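Local coordinates for probable ATP-dependent kinase TDA10 (Saccharomyces cerevisiae, PDB 1ODF), which probably acts as an ATP-dependent kinase of still unknown substrate, in the GLYK family and structurally close to bacterial pantothenate kinase, at residues K6-Y11 with R279-T284; N215-W220 with R247-Y252. All coordinates share one frame; numbering follows the deposited sequence.

In the fold
Both contacts belong to one P-loop kinase domain, built round a mixed sheet in which five parallel strands are followed by strand 281-287, antiparallel at one edge. Contact 1 lies at that edge, where the N-terminal helix 8-24 packs on the last strand, 281-287; contact 2 joins the starts of helices 216-232 and 249-262. Along the sequence, contact 2 is nested inside the loop that contact 1 closes, and the centres are about 21 Å apart. The two meet through Arg279 and Trp220, a cation-pi pair. Each also approaches the predicted ATP-binding loop: Val8 of contact 1 lies near Gly43, and Tyr252 of contact 2 hydrogen-bonds Gln40.

Contact 1 (K6-Y11 with R279-T284); sequences KTVLDY and RNVYST
Val8 and Tyr11, three residues apart on the first turn of helix 8-24, lean on Val281 and Thr284 of edge strand 281-287, a helix-on-sheet packing that brings the two ends of the kinase chain together. Ahead of the helix, Lys6 turns from the strand to a salt bridge with Glu14. Thr7 is the N-cap and forms a capping box with Asp10: Asp10 N donates to Thr7 OG1, while Thr7 N reaches Asp10 OD1 at 2.9 Å from above the carboxylate plane, 52° out of it. The box ties off amide groups that the helix start leaves without backbone acceptors. The next one, Val8 N, donates to a water at 2.7 Å, which in turn bonds weakly to Arg279 O and so bridges the segments. Val8 CG1, beside its backbone N and anti to the carbonyl carbon, is the methyl that meets Val281 CG2, at 3.7 Å. Leu273 of the adjoining strand touches both Val8 and Tyr11. Tyr11 points its CB toward the strand, and with CG anti to the carbonyl carbon (chi1 -74°) the ring lies against it, where Val281 CG1 approaches Tyr11 CE1 obliquely at 4.1 Å. An alanine at Tyr11 is likely to leave Val281 CG1 and Thr284 OG1 facing a gap where the ring had packed. Thr284 OG1, buried by this contact with no hydrogen-bond partner in the model, sits 3.8 Å above the plane of the Tyr11 ring, over its centre.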
loop_
_atom_site.group_PDB
_atom_site.type_symbol
_atom_site.label_atom_id
_atom_site.label_comp_id
_atom_site.label_asym_id
_atom_site.label_seq_id
_atom_site.Cartn_x
_atom_site.Cartn_y
_atom_site.Cartn_z
ATOM N N LYS A 6 -22.210 -8.702 6.946
ATOM C CA LYS A 6 -21.018 -8.946 6.137
ATOM C C LYS A 6 -19.860 -8.008 6.477
ATOM O O LYS A 6 -20.025 -6.792 6.596
ATOM C CB LYS A 6 -21.369 -8.849 4.646
ATOM C CG LYS A 6 -22.344 -9.938 4.210
ATOM C CD LYS A 6 -23.031 -9.653 2.878
ATOM C CE LYS A 6 -22.164 -10.016 1.696
ATOM N NZ LYS A 6 -22.984 -10.067 0.454
ATOM N N THR A 7 -18.684 -8.603 6.640
ATOM C CA THR A 7 -17.463 -7.869 6.962
ATOM C C THR A 7 -16.745 -7.457 5.679
ATOM O O THR A 7 -17.148 -7.839 4.582
ATOM C CB THR A 7 -16.495 -8.748 7.768
ATOM O OG1 THR A 7 -16.153 -9.899 6.983
ATOM C CG2 THR A 7 -17.136 -9.206 9.073
ATOM N N VAL A 8 -15.676 -6.686 5.828
ATOM C CA VAL A 8 -14.902 -6.252 4.674
ATOM C C VAL A 8 -14.434 -7.490 3.919
ATOM O O VAL A 8 -14.406 -7.507 2.692
ATOM C CB VAL A 8 -13.673 -5.424 5.097
ATOM C CG1 VAL A 8 -14.112 -4.164 5.808
ATOM C CG2 VAL A 8 -12.787 -6.242 6.000
ATOM N N LEU A 9 -14.089 -8.532 4.671
ATOM C CA LEU A 9 -13.624 -9.794 4.104
ATOM C C LEU A 9 -14.710 -10.417 3.221
ATOM O O LEU A 9 -14.442 -10.877 2.109
ATOM C CB LEU A 9 -13.286 -10.772 5.225
ATOM C CG LEU A 9 -12.047 -11.669 5.110
ATOM C CD1 LEU A 9 -12.303 -12.921 5.949
ATOM C CD2 LEU A 9 -11.752 -12.064 3.675
ATOM N N ASP A 10 -15.934 -10.442 3.743
ATOM C CA ASP A 10 -17.070 -10.997 3.029
ATOM C C ASP A 10 -17.234 -10.320 1.670
ATOM O O ASP A 10 -17.389 -10.986 0.645
ATOM C CB ASP A 10 -18.342 -10.800 3.855
ATOM C CG ASP A 10 -18.370 -11.664 5.108
ATOM O OD1 ASP A 10 -19.205 -11.382 5.992
ATOM O OD2 ASP A 10 -17.572 -12.627 5.209
ATOM N N TYR A 11 -17.195 -8.993 1.671
ATOM C CA TYR A 11 -17.342 -8.247 0.438
ATOM C C TYR A 11 -16.160 -8.466 -0.492
ATOM O O TYR A 11 -16.329 -8.632 -1.699
ATOM C CB TYR A 11 -17.489 -6.757 0.732
ATOM C CG TYR A 11 -18.840 -6.386 1.287
ATOM C CD1 TYR A 11 -18.991 -6.000 2.619
ATOM C CD2 TYR A 11 -19.976 -6.427 0.478
ATOM C CE1 TYR A 11 -20.236 -5.661 3.131
ATOM C CE2 TYR A 11 -21.225 -6.092 0.978
ATOM C CZ TYR A 11 -21.349 -5.709 2.305
ATOM O OH TYR A 11 -22.590 -5.373 2.800
ATOM N N ARG A 279 -14.456 -0.039 12.232
ATOM C CA ARG A 279 -14.141 -0.814 11.037
ATOM C C ARG A 279 -15.403 -1.456 10.475
ATOM O O ARG A 279 -15.330 -2.483 9.803
ATOM C CB ARG A 279 -13.113 -1.910 11.342
ATOM C CG ARG A 279 -12.086 -1.537 12.394
ATOM C CD ARG A 279 -11.267 -0.322 12.002
ATOM N NE ARG A 279 -10.503 0.198 13.136
ATOM C CZ ARG A 279 -9.616 -0.507 13.836
ATOM N NH1 ARG A 279 -9.367 -1.775 13.527
ATOM N NH2 ARG A 279 -8.984 0.056 14.858
ATOM N N ASN A 280 -16.556 -0.855 10.761
ATOM C CA ASN A 280 -17.833 -1.362 10.262
ATOM C C ASN A 280 -18.158 -0.742 8.902
ATOM O O ASN A 280 -18.005 0.465 8.708
ATOM C CB ASN A 280 -18.972 -1.036 11.238
ATOM C CG ASN A 280 -18.960 -1.916 12.479
ATOM O OD1 ASN A 280 -19.011 -3.147 12.387
ATOM N ND2 ASN A 280 -18.907 -1.284 13.650
ATOM N N VAL A 281 -18.620 -1.576 7.975
ATOM C CA VAL A 281 -18.968 -1.131 6.628
ATOM C C VAL A 281 -20.324 -0.427 6.564
ATOM O O VAL A 281 -21.348 -1.002 6.933
ATOM C CB VAL A 281 -19.018 -2.321 5.653
ATOM C CG1 VAL A 281 -19.404 -1.839 4.261
ATOM C CG2 VAL A 281 -17.677 -3.032 5.629
ATOM N N TYR A 282 -20.331 0.815 6.090
ATOM C CA TYR A 282 -21.574 1.562 5.962
ATOM C C TYR A 282 -21.995 1.673 4.491
ATOM O O TYR A 282 -23.164 1.939 4.190
ATOM C CB TYR A 282 -21.437 2.950 6.600
ATOM C CG TYR A 282 -20.285 3.786 6.082
ATOM C CD1 TYR A 282 -20.380 4.473 4.867
ATOM C CD2 TYR A 282 -19.096 3.895 6.813
ATOM C CE1 TYR A 282 -19.315 5.256 4.395
ATOM C CE2 TYR A 282 -18.034 4.666 6.356
ATOM C CZ TYR A 282 -18.145 5.346 5.147
ATOM O OH TYR A 282 -17.088 6.113 4.702
ATOM N N SER A 283 -21.047 1.462 3.577
ATOM C CA SER A 283 -21.351 1.518 2.147
ATOM C C SER A 283 -20.338 0.760 1.294
ATOM O O SER A 283 -19.160 0.631 1.649
ATOM C CB SER A 283 -21.442 2.970 1.648
ATOM O OG SER A 283 -20.195 3.436 1.159
ATOM N N THR A 284 -20.819 0.275 0.156
ATOM C CA THR A 284 -20.003 -0.476 -0.776
ATOM C C THR A 284 -20.304 -0.066 -2.209
ATOM O O THR A 284 -21.422 0.342 -2.525
ATOM C CB THR A 284 -20.259 -1.984 -0.605
ATOM O OG1 THR A 284 -19.566 -2.446 0.562
ATOM C CG2 THR A 284 -19.783 -2.759 -1.806
HETATM O O HOH W 1 -15.450 -5.599 8.332
#

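Contact 2 (N215-W220 with R247-Y252); sequences NNVYGW and RYMPSY
Met249 reaches across to Tyr218 so closely that its CG lies 3.2 Å from Tyr218 OH, a tight approach of a methylene to a phenol oxygen. The methionine chain is bent at chi2 (-63°) and again at chi3, and it crosses the tyrosine obliquely near its hydroxyl end. Its SD lies 5.2 Å from the centroid of the Tyr218 ring and 58° off the ring normal, an oblique Met-aromatic contact. Beyond the sulfur, the methyl CE turns to Val217 and ends 3.9 Å from Val217 CB. One turn further along its helix, Tyr252 meets one of the valine methyls: Val217 CG2 approaches Tyr252 CE1 obliquely at 4.3 Å. No hydrogen bond crosses between the segments, and the polar ends of both tyrosines find partners elsewhere, Tyr218 OH at Asp246 and Tyr252 OH at Gln40 of the predicted ATP-binding loop. Around this apolar join, helix 238-246 packs on helix 216-232, with Val245 against Val217 and Tyr218 and with His242 stacked on the Tyr218 ring. Helix 249-262 is flanked by helix 182-195, whose Met182 touches Pro250 and Ser251, while Trp161, just after strand 155-160, meets Tyr252 edge-to-face.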
loop_
_atom_site.group_PDB
_atom_site.type_symbol
_atom_site.label_atom_id
_atom_site.label_comp_id
_atom_site.label_asym_id
_atom_site.label_seq_id
_atom_site.Cartn_x
_atom_site.Cartn_y
_atom_site.Cartn_z
ATOM N N ASN A 215 -9.820 11.534 10.557
ATOM C CA ASN A 215 -9.175 11.675 11.853
ATOM C C ASN A 215 -9.313 10.384 12.647
ATOM O O ASN A 215 -8.819 10.272 13.769
ATOM C CB ASN A 215 -9.751 12.869 12.619
ATOM C CG ASN A 215 -9.269 14.196 12.061
ATOM O OD1 ASN A 215 -8.070 14.395 11.852
ATOM N ND2 ASN A 215 -10.199 15.115 11.819
ATOM N N ASN A 216 -9.980 9.404 12.050
ATOM C CA ASN A 216 -10.136 8.107 12.690
ATOM C C ASN A 216 -8.746 7.497 12.788
ATOM O O ASN A 216 -8.473 6.670 13.659
ATOM C CB ASN A 216 -11.036 7.193 11.853
ATOM C CG ASN A 216 -12.503 7.572 11.947
ATOM O OD1 ASN A 216 -13.367 6.921 11.352
ATOM N ND2 ASN A 216 -12.791 8.626 12.697
ATOM N N VAL A 217 -7.867 7.920 11.884
ATOM C CA VAL A 217 -6.503 7.421 11.853
ATOM C C VAL A 217 -5.781 7.697 13.172
ATOM O O VAL A 217 -5.070 6.831 13.674
ATOM C CB VAL A 217 -5.710 8.034 10.665
ATOM C CG1 VAL A 217 -4.239 7.635 10.742
ATOM C CG2 VAL A 217 -6.301 7.545 9.351
ATOM N N TYR A 218 -5.960 8.893 13.730
ATOM C CA TYR A 218 -5.320 9.214 15.006
ATOM C C TYR A 218 -5.828 8.223 16.037
ATOM O O TYR A 218 -5.046 7.580 16.745
ATOM C CB TYR A 218 -5.666 10.630 15.475
ATOM C CG TYR A 218 -5.007 11.736 14.687
ATOM C CD1 TYR A 218 -5.678 12.366 13.635
ATOM C CD2 TYR A 218 -3.712 12.156 14.990
ATOM C CE1 TYR A 218 -5.075 13.389 12.911
ATOM C CE2 TYR A 218 -3.095 13.178 14.270
ATOM C CZ TYR A 218 -3.784 13.789 13.232
ATOM O OH TYR A 218 -3.180 14.787 12.504
ATOM N N GLY A 219 -7.148 8.098 16.107
ATOM C CA GLY A 219 -7.758 7.183 17.050
ATOM C C GLY A 219 -7.202 5.778 16.960
ATOM O O GLY A 219 -6.771 5.213 17.963
ATOM N N TRP A 220 -7.202 5.214 15.757
ATOM C CA TRP A 220 -6.705 3.861 15.552
ATOM C C TRP A 220 -5.259 3.659 15.998
ATOM O O TRP A 220 -4.909 2.599 16.513
ATOM C CB TRP A 220 -6.848 3.466 14.083
ATOM C CG TRP A 220 -8.265 3.451 13.592
ATOM C CD1 TRP A 220 -9.384 3.184 14.326
ATOM C CD2 TRP A 220 -8.708 3.640 12.241
ATOM N NE1 TRP A 220 -10.495 3.187 13.518
ATOM C CE2 TRP A 220 -10.109 3.464 12.234
ATOM C CE3 TRP A 220 -8.056 3.937 11.037
ATOM C CZ2 TRP A 220 -10.873 3.576 11.068
ATOM C CZ3 TRP A 220 -8.817 4.048 9.877
ATOM C CH2 TRP A 220 -10.212 3.867 9.903
ATOM N N ARG A 247 2.563 13.269 10.188
ATOM C CA ARG A 247 3.459 13.086 9.053
ATOM C C ARG A 247 2.712 12.556 7.827
ATOM O O ARG A 247 3.116 12.809 6.695
ATOM C CB ARG A 247 4.580 12.111 9.418
ATOM C CG ARG A 247 5.746 12.735 10.159
ATOM C CD ARG A 247 6.501 11.692 10.975
ATOM N NE ARG A 247 6.921 10.522 10.198
ATOM C CZ ARG A 247 7.910 10.514 9.307
ATOM N NH1 ARG A 247 8.601 11.625 9.060
ATOM N NH2 ARG A 247 8.223 9.384 8.681
ATOM N N TYR A 248 1.621 11.833 8.056
ATOM C CA TYR A 248 0.844 11.252 6.966
ATOM C C TYR A 248 -0.385 12.060 6.543
ATOM O O TYR A 248 -0.814 11.984 5.395
ATOM C CB TYR A 248 0.412 9.839 7.350
ATOM C CG TYR A 248 1.566 8.891 7.560
ATOM C CD1 TYR A 248 1.973 8.025 6.546
ATOM C CD2 TYR A 248 2.252 8.851 8.777
ATOM C CE1 TYR A 248 3.036 7.137 6.737
ATOM C CE2 TYR A 248 3.315 7.973 8.979
ATOM C CZ TYR A 248 3.702 7.117 7.955
ATOM O OH TYR A 248 4.752 6.242 8.144
ATOM N N MET A 249 -0.947 12.827 7.472
ATOM C CA MET A 249 -2.129 13.635 7.186
ATOM C C MET A 249 -2.063 14.521 5.939
ATOM O O MET A 249 -3.054 14.654 5.222
ATOM C CB MET A 249 -2.473 14.496 8.399
ATOM C CG MET A 249 -3.288 13.770 9.443
ATOM S SD MET A 249 -4.871 13.276 8.761
ATOM C CE MET A 249 -4.907 11.576 9.276
ATOM N N PRO A 250 -0.908 15.159 5.674
ATOM C CA PRO A 250 -0.842 16.008 4.475
ATOM C C PRO A 250 -1.148 15.191 3.212
ATOM O O PRO A 250 -1.920 15.620 2.347
ATOM C CB PRO A 250 0.589 16.535 4.504
ATOM C CG PRO A 250 0.877 16.617 5.986
ATOM C CD PRO A 250 0.304 15.317 6.501
ATOM N N SER A 251 -0.551 14.006 3.124
ATOM C CA SER A 251 -0.778 13.128 1.979
ATOM C C SER A 251 -2.257 12.779 1.851
ATOM O O SER A 251 -2.824 12.836 0.765
ATOM C CB SER A 251 0.037 11.846 2.127
ATOM O OG SER A 251 1.415 12.126 2.011
ATOM N N TYR A 252 -2.874 12.415 2.971
ATOM C CA TYR A 252 -4.288 12.063 2.985
ATOM C C TYR A 252 -5.132 13.210 2.449
ATOM O O TYR A 252 -5.944 13.020 1.542
ATOM C CB TYR A 252 -4.738 11.707 4.416
ATOM C CG TYR A 252 -4.314 10.327 4.872
ATOM C CD1 TYR A 252 -3.715 10.131 6.120
ATOM C CD2 TYR A 252 -4.496 9.214 4.047
ATOM C CE1 TYR A 252 -3.303 8.855 6.528
ATOM C CE2 TYR A 252 -4.088 7.938 4.448
ATOM C CZ TYR A 252 -3.492 7.765 5.684
ATOM O OH TYR A 252 -3.065 6.503 6.059
#